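Local coordinates for glycolipid-binding domain-containing protein (Pseudomonas aeruginosa, PDB 2H1T), which is of unknown function but, as a member of a putative glycolipid-binding family, possibly takes part in glycolipid metabolism, at residues G120-G124 with Y148-A153; S143-A147 with Y158-E162; L48-W54 with I105-T111. All coordinates share one frame; numbering follows the deposited sequence.

Contact 1. Residues G120-G124 with Y148-A153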
# COMPACT_ATOMS: atom_id res chain seq x y z
N GLY A 120 -27.91 20.57 -1.55
CA GLY A 120 -29.25 20.32 -1.06
C GLY A 120 -30.27 20.25 -2.20
O GLY A 120 -31.33 20.87 -2.14
N LEU A 121 -29.94 19.50 -3.25
CA LEU A 121 -30.78 19.49 -4.44
C LEU A 121 -32.12 18.81 -4.18
O LEU A 121 -32.23 17.93 -3.33
CB LEU A 121 -30.04 18.75 -5.55
CG LEU A 121 -28.75 19.36 -6.12
CD1 LEU A 121 -28.12 18.40 -7.15
CD2 LEU A 121 -28.95 20.75 -6.75
N ALA A 122 -33.15 19.20 -4.94
CA ALA A 122 -34.42 18.47 -4.95
C ALA A 122 -34.41 17.52 -6.11
O ALA A 122 -33.60 17.67 -7.01
CB ALA A 122 -35.56 19.41 -5.10
N ASP A 123 -35.31 16.55 -6.10
CA ASP A 123 -35.49 15.64 -7.22
C ASP A 123 -35.57 16.38 -8.54
O ASP A 123 -36.40 17.31 -8.73
CB ASP A 123 -36.79 14.84 -7.08
CG ASP A 123 -36.74 13.74 -6.03
OD1 ASP A 123 -35.68 13.46 -5.46
OD2 ASP A 123 -37.81 13.14 -5.77
N GLY A 124 -34.74 15.93 -9.46
CA GLY A 124 -34.80 16.37 -10.81
C GLY A 124 -33.88 17.54 -11.00
O GLY A 124 -33.62 17.91 -12.14
N TYR A 148 -23.96 17.54 -11.14
CA TYR A 148 -24.74 16.63 -10.33
C TYR A 148 -26.24 16.86 -10.55
O TYR A 148 -26.74 17.99 -10.52
CB TYR A 148 -24.42 16.83 -8.84
CG TYR A 148 -23.11 16.27 -8.35
CD1 TYR A 148 -21.89 16.89 -8.65
CD2 TYR A 148 -23.09 15.17 -7.49
CE1 TYR A 148 -20.66 16.37 -8.15
CE2 TYR A 148 -21.89 14.65 -7.00
CZ TYR A 148 -20.69 15.25 -7.35
OH TYR A 148 -19.52 14.73 -6.86
N THR A 149 -26.97 15.76 -10.78
CA THR A 149 -28.40 15.80 -10.80
C THR A 149 -28.99 14.82 -9.79
O THR A 149 -28.65 13.63 -9.79
CB THR A 149 -28.89 15.53 -12.24
OG1 THR A 149 -28.21 16.44 -13.14
CG2 THR A 149 -30.39 15.69 -12.34
N ARG A 150 -29.88 15.30 -8.92
CA ARG A 150 -30.59 14.43 -8.01
C ARG A 150 -31.72 13.68 -8.72
O ARG A 150 -32.65 14.29 -9.27
CB ARG A 150 -31.10 15.18 -6.78
CG ARG A 150 -32.00 14.34 -5.90
CD ARG A 150 -32.28 15.01 -4.57
NE ARG A 150 -33.50 14.49 -4.00
CZ ARG A 150 -33.85 14.56 -2.72
NH1 ARG A 150 -33.05 15.12 -1.83
NH2 ARG A 150 -34.99 13.99 -2.33
N LEU A 151 -31.67 12.36 -8.69
CA LEU A 151 -32.66 11.52 -9.38
C LEU A 151 -33.74 11.15 -8.38
O LEU A 151 -34.94 11.21 -8.69
CB LEU A 151 -32.02 10.27 -9.99
CG LEU A 151 -30.85 10.50 -10.96
CD1 LEU A 151 -30.28 9.15 -11.42
CD2 LEU A 151 -31.31 11.38 -12.14
N ASP A 152 -33.30 10.74 -7.20
CA ASP A 152 -34.18 10.56 -6.03
C ASP A 152 -33.33 10.75 -4.78
O ASP A 152 -32.15 11.13 -4.90
CB ASP A 152 -34.97 9.22 -6.09
CG ASP A 152 -34.10 7.98 -6.01
OD1 ASP A 152 -32.94 8.04 -5.54
OD2 ASP A 152 -34.61 6.88 -6.35
N ALA A 153 -33.89 10.52 -3.59
CA ALA A 153 -33.11 10.78 -2.35
C ALA A 153 -31.82 10.01 -2.30
O ALA A 153 -30.85 10.50 -1.75
CB ALA A 153 -33.90 10.44 -1.11
O HOH W 1 -30.82 17.05 -0.99
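The salt bridge between D123 and R150 ties the loop after helix 113-119 to the later part of strand 142-152. The R150 chain is extended from CG to NE. Its CG lies anti to the backbone N (chi1 172°), and this carries the guanidinium along the loop. R150 NE donates to D123 OD1 at 2.8 Å, in a nearly straight bond. D123 OD1 lies near the guanidinium plane; R150 NE approaches it on the anti side, 27° out of the carboxylate plane. A second bond, from R150 NH2 to the same D123 OD1, is weak (3.2 Å). The two flat groups are turned 55° apart. Water 1 donates to L121 O (2.9 Å) and accepts a weak bond from R150 NH1. The backbone adds one bond, G124 N to R150 O at 2.7 Å. Just after R150, L151 and D152 both face H155 in a classic beta bulge. Deeper in, L121 CB meets R150 CB at 3.9 Å, and L121 CD1 lies 3.7 Å from Y148 O. L121 also packs on A127 and Y156. Backbone bonds join Y148 to A127 of strand 126-135, R150 to Q125 just before it, and T149 to L157 of strand 155-160.

Contact 2. Residues S143-A147 with Y158-E162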
# COMPACT_ATOMS: atom_id res chain seq x y z
N SER A 143 -8.71 22.78 -11.62
CA SER A 143 -10.14 23.00 -11.72
C SER A 143 -10.80 22.07 -12.75
O SER A 143 -10.25 21.81 -13.82
CB SER A 143 -10.43 24.46 -12.06
OG SER A 143 -11.81 24.67 -12.04
N MSE A 144 -11.98 21.56 -12.41
CA MSE A 144 -12.73 20.66 -13.30
C MSE A 144 -14.24 20.87 -13.18
O MSE A 144 -14.79 20.83 -12.07
CB MSE A 144 -12.41 19.20 -13.01
CG MSE A 144 -13.08 18.26 -13.93
SE MSE A 144 -12.84 16.48 -13.36
CE MSE A 144 -11.01 16.31 -13.93
N ARG A 145 -14.87 21.12 -14.32
CA ARG A 145 -16.31 21.32 -14.40
C ARG A 145 -17.03 19.97 -14.31
O ARG A 145 -16.67 19.02 -15.00
CB ARG A 145 -16.68 22.06 -15.69
CG ARG A 145 -16.23 23.53 -15.70
CD ARG A 145 -16.37 24.20 -17.05
NE ARG A 145 -17.74 24.08 -17.54
CZ ARG A 145 -18.12 23.42 -18.63
NH1 ARG A 145 -17.25 22.85 -19.45
NH2 ARG A 145 -19.42 23.38 -18.92
N GLN A 146 -18.02 19.91 -13.42
CA GLN A 146 -18.75 18.68 -13.14
C GLN A 146 -20.22 19.03 -13.05
O GLN A 146 -20.57 20.16 -12.78
CB GLN A 146 -18.30 18.07 -11.83
CG GLN A 146 -16.82 17.73 -11.79
CD GLN A 146 -16.39 17.10 -10.51
OE1 GLN A 146 -17.14 17.08 -9.51
NE2 GLN A 146 -15.20 16.51 -10.53
N ALA A 147 -21.10 18.04 -13.24
CA ALA A 147 -22.51 18.24 -12.92
C ALA A 147 -23.06 17.14 -12.03
O ALA A 147 -22.65 15.95 -12.14
CB ALA A 147 -23.36 18.35 -14.18
N TYR A 158 -23.90 11.75 -11.78
CA TYR A 158 -22.65 12.49 -11.83
C TYR A 158 -22.24 12.58 -13.32
O TYR A 158 -22.36 11.60 -14.04
CB TYR A 158 -21.53 11.80 -11.00
CG TYR A 158 -20.20 12.43 -11.35
CD1 TYR A 158 -19.80 13.62 -10.74
CD2 TYR A 158 -19.42 11.92 -12.41
CE1 TYR A 158 -18.58 14.24 -11.16
CE2 TYR A 158 -18.28 12.55 -12.84
CZ TYR A 158 -17.87 13.72 -12.21
OH TYR A 158 -16.68 14.31 -12.64
N GLU A 159 -21.77 13.72 -13.78
CA GLU A 159 -21.21 13.87 -15.13
C GLU A 159 -19.92 14.72 -15.15
O GLU A 159 -19.87 15.79 -14.54
CB GLU A 159 -22.21 14.53 -16.07
CG GLU A 159 -23.60 13.90 -16.08
CD GLU A 159 -24.60 14.66 -16.92
OE1 GLU A 159 -24.62 14.46 -18.16
OE2 GLU A 159 -25.37 15.44 -16.33
N ASN A 160 -18.92 14.27 -15.89
CA ASN A 160 -17.81 15.13 -16.29
C ASN A 160 -18.27 16.14 -17.33
O ASN A 160 -18.94 15.77 -18.33
CB ASN A 160 -16.69 14.30 -16.92
CG ASN A 160 -15.53 15.15 -17.44
OD1 ASN A 160 -15.53 15.59 -18.61
ND2 ASN A 160 -14.53 15.37 -16.58
N LEU A 161 -17.86 17.39 -17.16
CA LEU A 161 -18.17 18.41 -18.15
C LEU A 161 -16.98 18.82 -18.98
O LEU A 161 -17.10 19.73 -19.80
CB LEU A 161 -18.86 19.62 -17.50
CG LEU A 161 -20.18 19.39 -16.77
CD1 LEU A 161 -20.82 20.73 -16.38
CD2 LEU A 161 -21.15 18.63 -17.60
N GLU A 162 -15.82 18.18 -18.85
CA GLU A 162 -14.65 18.71 -19.58
C GLU A 162 -14.35 18.06 -20.92
O GLU A 162 -13.50 18.56 -21.67
CB GLU A 162 -13.38 18.70 -18.71
CG GLU A 162 -13.49 19.47 -17.43
CD GLU A 162 -13.29 20.97 -17.56
OE1 GLU A 162 -12.72 21.44 -18.57
OE2 GLU A 162 -13.68 21.69 -16.63
O HOH W 2 -13.98 23.49 -19.41
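A147 and E159 form a firm end of this contact. A147 N donates to E159 O, and E159 N donates to A147 O, both at 2.9 Å. Beside them, Q146 and N160 make a non-hydrogen-bonded pair, where Q146 CA comes 3.4 Å from E159 O. Packing is close on the Q146 face. The Q146 amide stands almost upright to the Y158 ring (87° between planes), and its CD meets the ring edge. Q146 NE2 is hydrogen-bonded to D104, which fixes the amide's rotation. The Y158 hydroxyl bonds to a bound methylpentanediol, probably from the crystallisation liquor, which may mark a pocket. Selenomethionine M144 lays its CG on E162 CG (3.7 Å). M144 SE comes 3.8 Å from N160 ND2, the two side chains running roughly perpendicular. On the other face A147 CB touches L161 CD2 at 4.1 Å. E159 forms salt bridges through OE1 to K167 and through OE2 to R126.

The strands 142-152 and 155-160 form an antiparallel beta hairpin. Its pairing gives way after N160, where N160 OD1 accepts from E162 N in an Asx turn. L161 N still bonds R145 O, from above the carbonyl plane. The E162 chain is bent at chi2 (-82°), which turns its carboxylate back to the strand. There E162 OE2 accepts a firm bond from R145 N at 2.7 Å through its anti lone pair.

Only the solvent side is loose. The R145 and E162 charged groups do not touch. Water 2 lies between them, donating to E162 OE1 and accepting a weak bond from R145 NH1 (3.3 Å). L161 CB sits over the rim of one guanidinium face of R145.

Contact 3. Residues L48-W54 with I105-T111. With EDO (1,2-ethanediol), chain D.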
# COMPACT_ATOMS: atom_id res chain seq x y z
N LEU A 48 -1.85 7.30 0.65
CA LEU A 48 -2.28 8.68 0.81
C LEU A 48 -2.99 8.78 2.15
O LEU A 48 -3.91 8.02 2.44
CB LEU A 48 -3.26 9.06 -0.31
CG LEU A 48 -3.84 10.48 -0.17
CD1 LEU A 48 -2.74 11.51 -0.28
CD2 LEU A 48 -4.88 10.76 -1.21
N ASP A 49 -2.56 9.72 2.96
CA ASP A 49 -3.24 10.09 4.22
C ASP A 49 -3.76 11.49 4.00
O ASP A 49 -3.05 12.34 3.49
CB ASP A 49 -2.26 10.09 5.41
CG ASP A 49 -1.69 8.72 5.71
OD1 ASP A 49 -2.41 7.73 5.63
OD2 ASP A 49 -0.47 8.63 6.02
N TYR A 50 -5.02 11.74 4.31
CA TYR A 50 -5.52 13.08 4.15
C TYR A 50 -6.53 13.46 5.20
O TYR A 50 -7.17 12.61 5.81
CB TYR A 50 -6.07 13.28 2.73
CG TYR A 50 -7.41 12.61 2.42
CD1 TYR A 50 -8.64 13.21 2.75
CD2 TYR A 50 -7.46 11.42 1.67
CE1 TYR A 50 -9.86 12.58 2.43
CE2 TYR A 50 -8.69 10.83 1.31
CZ TYR A 50 -9.87 11.42 1.69
OH TYR A 50 -11.06 10.82 1.32
N ARG A 51 -6.67 14.76 5.38
CA ARG A 51 -7.68 15.28 6.29
C ARG A 51 -8.37 16.44 5.62
O ARG A 51 -7.70 17.34 5.10
CB ARG A 51 -7.04 15.68 7.63
CG ARG A 51 -8.03 16.39 8.61
CD ARG A 51 -7.38 16.82 9.94
NE ARG A 51 -6.22 17.71 9.78
CZ ARG A 51 -6.27 19.04 9.66
NH1 ARG A 51 -7.44 19.71 9.64
NH2 ARG A 51 -5.13 19.72 9.54
N LEU A 52 -9.70 16.42 5.64
CA LEU A 52 -10.52 17.53 5.16
C LEU A 52 -11.33 18.13 6.29
O LEU A 52 -11.76 17.42 7.20
CB LEU A 52 -11.46 17.08 4.03
CG LEU A 52 -10.81 16.32 2.87
CD1 LEU A 52 -11.89 15.87 1.86
CD2 LEU A 52 -9.70 17.17 2.23
N ARG A 53 -11.50 19.45 6.23
CA ARG A 53 -12.31 20.15 7.20
C ARG A 53 -13.20 21.11 6.43
O ARG A 53 -12.75 21.78 5.50
CB ARG A 53 -11.43 20.87 8.22
CG ARG A 53 -12.20 21.72 9.24
CD ARG A 53 -11.29 22.40 10.30
NE ARG A 53 -10.35 23.34 9.68
CZ ARG A 53 -10.67 24.58 9.30
NH1 ARG A 53 -11.90 25.04 9.45
NH2 ARG A 53 -9.75 25.35 8.75
N TRP A 54 -14.47 21.18 6.82
CA TRP A 54 -15.46 22.01 6.10
C TRP A 54 -16.29 22.80 7.08
O TRP A 54 -16.17 22.57 8.29
CB TRP A 54 -16.37 21.14 5.24
CG TRP A 54 -16.98 20.00 5.95
CD1 TRP A 54 -18.20 19.98 6.56
CD2 TRP A 54 -16.41 18.69 6.14
NE1 TRP A 54 -18.43 18.74 7.11
CE2 TRP A 54 -17.36 17.92 6.84
CE3 TRP A 54 -15.22 18.07 5.70
CZ2 TRP A 54 -17.15 16.59 7.17
CZ3 TRP A 54 -15.02 16.72 6.01
CH2 TRP A 54 -15.96 16.00 6.78
N ILE A 105 -11.12 14.14 -4.90
CA ILE A 105 -9.86 13.39 -4.80
C ILE A 105 -10.11 12.11 -5.56
O ILE A 105 -11.11 11.44 -5.29
CB ILE A 105 -9.55 12.98 -3.33
CG1 ILE A 105 -9.25 14.19 -2.42
CG2 ILE A 105 -8.37 12.01 -3.30
CD1 ILE A 105 -9.58 13.98 -0.95
N TRP A 106 -9.19 11.74 -6.44
CA TRP A 106 -9.14 10.38 -7.05
C TRP A 106 -7.98 9.66 -6.36
O TRP A 106 -6.91 10.23 -6.19
CB TRP A 106 -8.86 10.42 -8.58
CG TRP A 106 -8.48 9.07 -9.12
CD1 TRP A 106 -7.21 8.56 -9.33
CD2 TRP A 106 -9.39 8.01 -9.48
NE1 TRP A 106 -7.29 7.24 -9.76
CE2 TRP A 106 -8.61 6.89 -9.88
CE3 TRP A 106 -10.78 7.89 -9.46
CZ2 TRP A 106 -9.18 5.68 -10.28
CZ3 TRP A 106 -11.35 6.68 -9.87
CH2 TRP A 106 -10.55 5.60 -10.27
N PRO A 107 -8.16 8.39 -6.01
CA PRO A 107 -9.37 7.58 -6.11
C PRO A 107 -10.17 7.52 -4.81
O PRO A 107 -9.89 6.68 -3.94
CB PRO A 107 -8.80 6.20 -6.44
CG PRO A 107 -7.50 6.16 -5.78
CD PRO A 107 -6.99 7.55 -5.65
N SER A 108 -11.20 8.35 -4.69
CA SER A 108 -12.05 8.27 -3.49
C SER A 108 -13.49 8.64 -3.76
O SER A 108 -13.79 9.74 -4.22
CB SER A 108 -11.53 9.13 -2.35
OG SER A 108 -12.43 9.13 -1.24
N PRO A 109 -14.41 7.76 -3.36
CA PRO A 109 -15.81 8.17 -3.54
C PRO A 109 -16.33 9.02 -2.37
O PRO A 109 -17.49 9.52 -2.39
CB PRO A 109 -16.53 6.83 -3.62
CG PRO A 109 -15.77 5.98 -2.73
CD PRO A 109 -14.31 6.38 -2.85
N PHE A 110 -15.48 9.24 -1.37
CA PHE A 110 -15.86 10.15 -0.27
C PHE A 110 -16.28 11.51 -0.79
O PHE A 110 -17.32 12.06 -0.38
CB PHE A 110 -14.77 10.35 0.76
CG PHE A 110 -15.13 11.35 1.84
CD1 PHE A 110 -16.34 11.26 2.54
CD2 PHE A 110 -14.27 12.35 2.16
CE1 PHE A 110 -16.69 12.17 3.53
CE2 PHE A 110 -14.62 13.27 3.15
CZ PHE A 110 -15.83 13.18 3.82
N THR A 111 -15.48 12.07 -1.70
CA THR A 111 -15.64 13.47 -2.04
C THR A 111 -16.92 13.82 -2.80
O THR A 111 -17.33 14.97 -2.82
CB THR A 111 -14.39 14.03 -2.76
OG1 THR A 111 -14.08 13.25 -3.94
CG2 THR A 111 -13.20 14.02 -1.80
C1 EDO D . -2.47 13.42 7.32
O1 EDO D . -2.67 14.35 6.25
C2 EDO D . -3.54 13.62 8.39
O2 EDO D . -3.95 12.36 8.98
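I105 and Y50 meet where the two sheets of the fold face each other. Strand 45-54 belongs to the six-stranded antiparallel sheet. Strand 102-106 is an edge strand of the seven-stranded mixed sheet and runs on into a loop. Y50 CA and I105 CA are 10.0 Å apart, and side chains bridge the distance. I105 CD1 makes a CH-pi contact over one face of the Y50 ring, 3.7 Å from its centroid. The methyl ends of L52 and I105 meet head on, with L52 CD1 at 4.1 Å from I105 CD1. L48 CD2 touches I105 CG2 at 4.3 Å.

F110 comes next. L52 runs alongside it in the opposite sense, and L52 CD1 meets the F110 ring edge at CE2 (4.0 Å). W54 CH2 comes to the same edge, at F110 CZ (4.1 Å). F110 CD2 in turn lies at the edge of the Y50 ring.

Further out, polar bonds and aromatic packing position these groups. The Y50 and S108 hydroxyls are both bonded to the E22 carboxylate, each to a different oxygen. This satisfies two buried polar ends. W54 stacks on W58, and F114 meets both W54 and F110 edge-to-face. W10 of the second subunit packs on P109 and F110. Away from the packed interface, a 1,2-ethanediol, probably from the crystallisation liquor, gives a weak bond from O1 to D49 O.

The loop is also held from within. The peptide before P107 is cis, where the chain leaves the strand. I105 N donates to T111 OG1 at 3.2 Å. S108 has its OG anti to the backbone N (chi1 175°), and S108 OG accepts from F110 N at 3.1 Å in an ST turn.

From the N terminus, strand 45-54 comes first. Contact 3 closes the first loop when residues 105-111 return to it after 50 residues. It joins the six-stranded sheet to the edge of the seven-stranded one. Contact 1 opens next, at 120-124, and joins the loop after helix 113-119 to strand 142-152. Residues 143-147 open contact 2 before 148-153 close contact 1. Residues 158-162 then close contact 2, which pairs the two strands of the 142-152/155-160 hairpin. Contacts 1 and 2 therefore cross, while contact 3 precedes both in series. Contacts 1 and 2 share strand 142-152 and touch where Y148 CZ packs on Y158 CD1, 3.9 Å apart. Contact 3 touches neither.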